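Sensor protein, Kinase (Polaromonas sp. JS666, PDB 3GRC) probably takes part in two-component phosphorelay signalling, as a sensor kinase whose crystallised part has the CheY-like receiver fold and is likely to accept a phosphoryl group. Local coordinates at residues 6-11 against 30-35; 51-56 against 80-85. One frame throughout, in Å; residues are numbered along the deposited sequence.

How the contacts relate
Starting at the N terminus, strand 8-12 runs into helix 16-28 and the chain returns as strand 32-36, where contact 1 closes the first beta-alpha-beta unit. Contact 2 opens only later, at 51-56, and closes when the chain returns through helix 65-73 to strand 82-86. The two loops are therefore in series, neither nested nor crossed. In space they meet, because strands 8-12 and 53-56 are neighbours in one parallel sheet: R8 O lies 2.8 Å from A52 N, and D34 OD2 lies 2.5 Å from Y51 OH, both probable hydrogen bonds. Their centres are about 10 Å apart, contact 2 lying nearer the centre of the folded chain.

Contact 1: 6-11 against 30-35; sequences RPRILI and GFDSDM
G30 O lies 3.8 Å from P7 CD, at the N-terminal end of the pairing; the positive phi of G30 fits its place as the C-prime residue of a Schellman motif ending the preceding helix. F31 follows, its CD1 meeting P7 CB at 3.8 Å while P7 O sits at the ring edge, in plane. I9 CG1 and CD1 also touch the ring, CG1 coming in at a slant, and L26 of helix 16-28 packs on it too. D32 uses both its N and its O on strand 8-12 and the residue before it: D32 N donates to P7 O (3.1 Å), and D32 O accepts I9 N (2.8 Å). This register, with axes 20° apart, is parallel pairing across the first beta-alpha-beta crossover of the CheY-like receiver fold. D32 CB lies over one face of the R8 guanidinium, 4.0 Å from NE. S33 turns to the other side of the sheet, its OG 3.5 Å from I11 CD1 and hydrogen-bonded to N23. At D34, R8 bends at chi3 (-77°), and its NH1 forms a salt bridge 2.6 Å from D34 OD1 and a hydrogen bond to OD2 (3.1 Å, met on its syn side), guanidinium and carboxylate planes 50° apart. With an alanine here the carboxylate would probably be less firmly held, Y51 still on OD2. Beyond it, I11 N bonds D34 O, and I11 CD1 packs near CG of selenomethionine M35.

Contact 2: 51-56 against 80-85; sequences YAAMTV and DLAIVV
V56 CG2 and I83 CG2 meet at 3.9 Å, the two side chains crossing obliquely on the sheet face that helix 65-73 covers. On that same face CB of selenomethionine M54 lies 4.2 Å from L81 CD2, while its extended chain leads away to L68 and L72. L81 reaches across because its CG stands opposite the backbone N (chi1 174°); its other methyl, CD1, presses on the backbone of 51-56, 3.3 Å from Y51 O and close to A53 CA. V85 CG1 comes within 3.5 Å of V56 O. On the opposite face A53 CB touches A82 CB at 3.8 Å, and helix 114-128 lies over them through L121 and A124. The strands run parallel, axes 20° apart, and belong to the beta-alpha-beta unit 53-56, 65-73, 82-86, with 53-56 the central strand of the five-stranded receiver sheet; in relatives the phosphate-accepting aspartate follows the C-terminal end of this strand. Three backbone bonds fix the register: M54 N to A82 O, V84 N to M54 O (3.0 Å, the straightest at 167°) and V56 N to V84 O. Toward the N-terminal ends the pairing gives way to water, where a single molecule donates to A52 O at 2.8 Å and weakly accepts A82 N at 3.4 Å. Y51 turns its ring from L81 toward strand 8-12, its hydroxyl bonded to Q45 as well as to D34 of contact 1.

Contact 1: 6-11 against 30-35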
loop_
_atom_site.group_PDB
_atom_site.type_symbol
_atom_site.label_atom_id
_atom_site.label_comp_id
_atom_site.label_asym_id
_atom_site.label_seq_id
_atom_site.Cartn_x
_atom_site.Cartn_y
_atom_site.Cartn_z
ATOM N N ARG A 6 -9.971 8.032 11.276
ATOM C CA ARG A 6 -10.402 8.820 10.116
ATOM C C ARG A 6 -9.773 8.562 8.733
ATOM O O ARG A 6 -10.443 8.034 7.852
ATOM C CB ARG A 6 -10.344 10.319 10.428
ATOM C CG ARG A 6 -11.368 11.094 9.620
ATOM C CD ARG A 6 -12.753 10.529 9.917
ATOM N NE ARG A 6 -13.714 10.761 8.846
ATOM C CZ ARG A 6 -14.098 11.962 8.431
ATOM N NH1 ARG A 6 -13.604 13.057 8.998
ATOM N NH2 ARG A 6 -14.981 12.065 7.445
ATOM N N PRO A 7 -8.503 8.949 8.505
ATOM C CA PRO A 7 -7.966 8.667 7.162
ATOM C C PRO A 7 -8.059 7.157 6.899
ATOM O O PRO A 7 -7.670 6.366 7.746
ATOM C CB PRO A 7 -6.510 9.136 7.253
ATOM C CG PRO A 7 -6.510 10.109 8.387
ATOM C CD PRO A 7 -7.463 9.507 9.381
ATOM N N ARG A 8 -8.560 6.750 5.738
ATOM C CA ARG A 8 -8.692 5.320 5.472
ATOM C C ARG A 8 -7.625 4.739 4.543
ATOM O O ARG A 8 -7.320 5.303 3.492
ATOM C CB ARG A 8 -10.095 5.018 4.937
ATOM C CG ARG A 8 -10.392 3.523 4.767
ATOM C CD ARG A 8 -11.854 3.245 4.358
ATOM N NE ARG A 8 -12.739 3.386 5.505
ATOM C CZ ARG A 8 -13.422 2.400 6.069
ATOM N NH1 ARG A 8 -13.354 1.169 5.602
ATOM N NH2 ARG A 8 -14.166 2.655 7.127
ATOM N N ILE A 9 -7.061 3.602 4.939
ATOM C CA ILE A 9 -6.013 2.940 4.160
ATOM C C ILE A 9 -6.518 1.666 3.488
ATOM O O ILE A 9 -7.252 0.898 4.096
ATOM C CB ILE A 9 -4.829 2.534 5.062
ATOM C CG1 ILE A 9 -4.319 3.745 5.845
ATOM C CG2 ILE A 9 -3.721 1.908 4.228
ATOM C CD1 ILE A 9 -3.859 4.882 4.988
ATOM N N LEU A 10 -6.140 1.439 2.236
ATOM C CA LEU A 10 -6.538 0.210 1.565
ATOM C C LEU A 10 -5.362 -0.769 1.628
ATOM O O LEU A 10 -4.309 -0.530 1.044
ATOM C CB LEU A 10 -6.916 0.466 0.107
ATOM C CG LEU A 10 -7.215 -0.785 -0.732
ATOM C CD1 LEU A 10 -8.463 -1.502 -0.227
ATOM C CD2 LEU A 10 -7.411 -0.371 -2.184
ATOM N N ILE A 11 -5.556 -1.857 2.361
ATOM C CA ILE A 11 -4.549 -2.892 2.530
ATOM C C ILE A 11 -4.692 -3.992 1.482
ATOM O O ILE A 11 -5.693 -4.704 1.466
ATOM C CB ILE A 11 -4.681 -3.574 3.908
ATOM C CG1 ILE A 11 -4.588 -2.537 5.019
ATOM C CG2 ILE A 11 -3.626 -4.663 4.055
ATOM C CD1 ILE A 11 -4.908 -3.104 6.378
ATOM N N GLY A 30 -4.262 5.306 14.343
ATOM C CA GLY A 30 -5.267 6.287 13.976
ATOM C C GLY A 30 -5.881 6.144 12.601
ATOM O O GLY A 30 -6.589 7.037 12.140
ATOM N N PHE A 31 -5.639 5.019 11.944
ATOM C CA PHE A 31 -6.167 4.800 10.604
ATOM C C PHE A 31 -7.272 3.748 10.497
ATOM O O PHE A 31 -7.189 2.701 11.133
ATOM C CB PHE A 31 -5.040 4.352 9.667
ATOM C CG PHE A 31 -3.991 5.392 9.413
ATOM C CD1 PHE A 31 -4.233 6.437 8.527
ATOM C CD2 PHE A 31 -2.725 5.277 9.983
ATOM C CE1 PHE A 31 -3.222 7.343 8.204
ATOM C CE2 PHE A 31 -1.714 6.181 9.661
ATOM C CZ PHE A 31 -1.966 7.213 8.768
ATOM N N ASP A 32 -8.293 4.032 9.683
ATOM C CA ASP A 32 -9.351 3.060 9.405
ATOM C C ASP A 32 -8.747 2.355 8.194
ATOM O O ASP A 32 -7.880 2.921 7.509
ATOM C CB ASP A 32 -10.672 3.708 8.949
ATOM C CG ASP A 32 -11.495 4.285 10.098
ATOM O OD1 ASP A 32 -11.482 3.723 11.207
ATOM O OD2 ASP A 32 -12.184 5.300 9.876
ATOM N N SER A 33 -9.187 1.140 7.915
ATOM C CA SER A 33 -8.655 0.426 6.757
ATOM C C SER A 33 -9.509 -0.739 6.282
ATOM O O SER A 33 -10.293 -1.316 7.031
ATOM C CB SER A 33 -7.236 -0.075 7.038
ATOM O OG SER A 33 -7.204 -1.019 8.081
ATOM N N ASP A 34 -9.329 -1.081 5.019
ATOM C CA ASP A 34 -10.041 -2.169 4.403
ATOM C C ASP A 34 -9.019 -3.182 3.925
ATOM O O ASP A 34 -7.975 -2.823 3.396
ATOM C CB ASP A 34 -10.851 -1.673 3.200
ATOM C CG ASP A 34 -12.076 -0.862 3.608
ATOM O OD1 ASP A 34 -12.673 -1.181 4.651
ATOM O OD2 ASP A 34 -12.444 0.084 2.881
HETATM N N MSE A 35 -9.320 -4.456 4.096
HETATM C CA MSE A 35 -8.402 -5.486 3.644
HETATM C C MSE A 35 -8.918 -6.151 2.364
HETATM O O MSE A 35 -10.088 -6.488 2.255
HETATM C CB MSE A 35 -8.227 -6.571 4.718
HETATM C CG MSE A 35 -7.913 -6.073 6.116
HETATM SE SE MSE A 35 -7.931 -7.522 7.367
HETATM C CE MSE A 35 -9.855 -7.645 7.758
#

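Contact 2: 51-56 against 80-85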
loop_
_atom_site.group_PDB
_atom_site.type_symbol
_atom_site.label_atom_id
_atom_site.label_comp_id
_atom_site.label_asym_id
_atom_site.label_seq_id
_atom_site.Cartn_x
_atom_site.Cartn_y
_atom_site.Cartn_z
ATOM N N TYR A 51 -9.581 6.958 -0.304
ATOM C CA TYR A 51 -8.516 6.349 0.492
ATOM C C TYR A 51 -7.342 7.318 0.583
ATOM O O TYR A 51 -6.963 7.919 -0.414
ATOM C CB TYR A 51 -8.037 5.041 -0.146
ATOM C CG TYR A 51 -8.980 3.880 0.052
ATOM C CD1 TYR A 51 -9.179 3.326 1.316
ATOM C CD2 TYR A 51 -9.719 3.374 -1.015
ATOM C CE1 TYR A 51 -10.092 2.306 1.509
ATOM C CE2 TYR A 51 -10.640 2.353 -0.832
ATOM C CZ TYR A 51 -10.827 1.823 0.430
ATOM O OH TYR A 51 -11.765 0.839 0.607
ATOM N N ALA A 52 -6.780 7.475 1.777
ATOM C CA ALA A 52 -5.637 8.363 1.975
ATOM C C ALA A 52 -4.379 7.692 1.415
ATOM O O ALA A 52 -3.446 8.372 0.978
ATOM C CB ALA A 52 -5.448 8.658 3.447
ATOM N N ALA A 53 -4.356 6.361 1.428
ATOM C CA ALA A 53 -3.208 5.634 0.929
ATOM C C ALA A 53 -3.483 4.140 0.817
ATOM O O ALA A 53 -4.503 3.644 1.270
ATOM C CB ALA A 53 -2.013 5.871 1.841
HETATM N N MSE A 54 -2.558 3.434 0.190
HETATM C CA MSE A 54 -2.628 1.986 0.010
HETATM C C MSE A 54 -1.306 1.358 0.419
HETATM O O MSE A 54 -0.239 1.959 0.236
HETATM C CB MSE A 54 -2.895 1.616 -1.466
HETATM C CG MSE A 54 -2.810 0.116 -1.792
HETATM SE SE MSE A 54 -3.377 -0.277 -3.656
HETATM C CE MSE A 54 -3.234 -2.255 -3.527
ATOM N N THR A 55 -1.369 0.165 0.995
ATOM C CA THR A 55 -0.159 -0.571 1.331
ATOM C C THR A 55 -0.196 -1.707 0.324
ATOM O O THR A 55 -1.256 -2.301 0.085
ATOM C CB THR A 55 -0.172 -1.137 2.773
ATOM O OG1 THR A 55 -1.181 -2.144 2.901
ATOM C CG2 THR A 55 -0.439 -0.025 3.764
ATOM N N VAL A 56 0.953 -2.007 -0.275
ATOM C CA VAL A 56 1.015 -3.055 -1.280
ATOM C C VAL A 56 2.021 -4.168 -1.051
ATOM O O VAL A 56 3.206 -3.935 -0.829
ATOM C CB VAL A 56 1.302 -2.458 -2.665
ATOM C CG1 VAL A 56 1.394 -3.568 -3.713
ATOM C CG2 VAL A 56 0.220 -1.466 -3.017
ATOM N N ASP A 80 -2.345 10.209 -7.704
ATOM C CA ASP A 80 -1.816 10.893 -6.530
ATOM C C ASP A 80 -2.099 10.181 -5.206
ATOM O O ASP A 80 -1.979 10.769 -4.131
ATOM C CB ASP A 80 -2.348 12.325 -6.488
ATOM C CG ASP A 80 -1.902 13.141 -7.692
ATOM O OD1 ASP A 80 -0.676 13.195 -7.948
ATOM O OD2 ASP A 80 -2.769 13.723 -8.382
ATOM N N LEU A 81 -2.468 8.910 -5.292
ATOM C CA LEU A 81 -2.743 8.105 -4.105
ATOM C C LEU A 81 -1.413 7.682 -3.467
ATOM O O LEU A 81 -0.576 7.057 -4.121
ATOM C CB LEU A 81 -3.553 6.867 -4.500
ATOM C CG LEU A 81 -3.820 5.826 -3.416
ATOM C CD1 LEU A 81 -4.734 6.409 -2.343
ATOM C CD2 LEU A 81 -4.438 4.595 -4.054
ATOM N N ALA A 82 -1.204 8.027 -2.200
ATOM C CA ALA A 82 0.050 7.650 -1.541
ATOM C C ALA A 82 0.117 6.120 -1.443
ATOM O O ALA A 82 -0.875 5.477 -1.128
ATOM C CB ALA A 82 0.142 8.293 -0.156
ATOM N N ILE A 83 1.280 5.552 -1.752
ATOM C CA ILE A 83 1.468 4.114 -1.716
ATOM C C ILE A 83 2.738 3.715 -0.956
ATOM O O ILE A 83 3.805 4.290 -1.168
ATOM C CB ILE A 83 1.573 3.532 -3.134
ATOM C CG1 ILE A 83 0.286 3.786 -3.907
ATOM C CG2 ILE A 83 1.888 2.036 -3.054
ATOM C CD1 ILE A 83 0.227 3.076 -5.243
ATOM N N VAL A 84 2.604 2.729 -0.073
ATOM C CA VAL A 84 3.717 2.195 0.710
ATOM C C VAL A 84 3.770 0.691 0.438
ATOM O O VAL A 84 2.782 -0.016 0.634
ATOM C CB VAL A 84 3.508 2.416 2.253
ATOM C CG1 VAL A 84 4.557 1.659 3.041
ATOM C CG2 VAL A 84 3.578 3.895 2.594
ATOM N N VAL A 85 4.916 0.201 -0.026
ATOM C CA VAL A 85 5.066 -1.224 -0.286
ATOM C C VAL A 85 5.479 -1.885 1.030
ATOM O O VAL A 85 6.366 -1.386 1.727
ATOM C CB VAL A 85 6.171 -1.506 -1.346
ATOM C CG1 VAL A 85 6.531 -2.980 -1.344
ATOM C CG2 VAL A 85 5.698 -1.095 -2.713
HETATM O O HOH W 1 -2.966 10.523 -0.801
#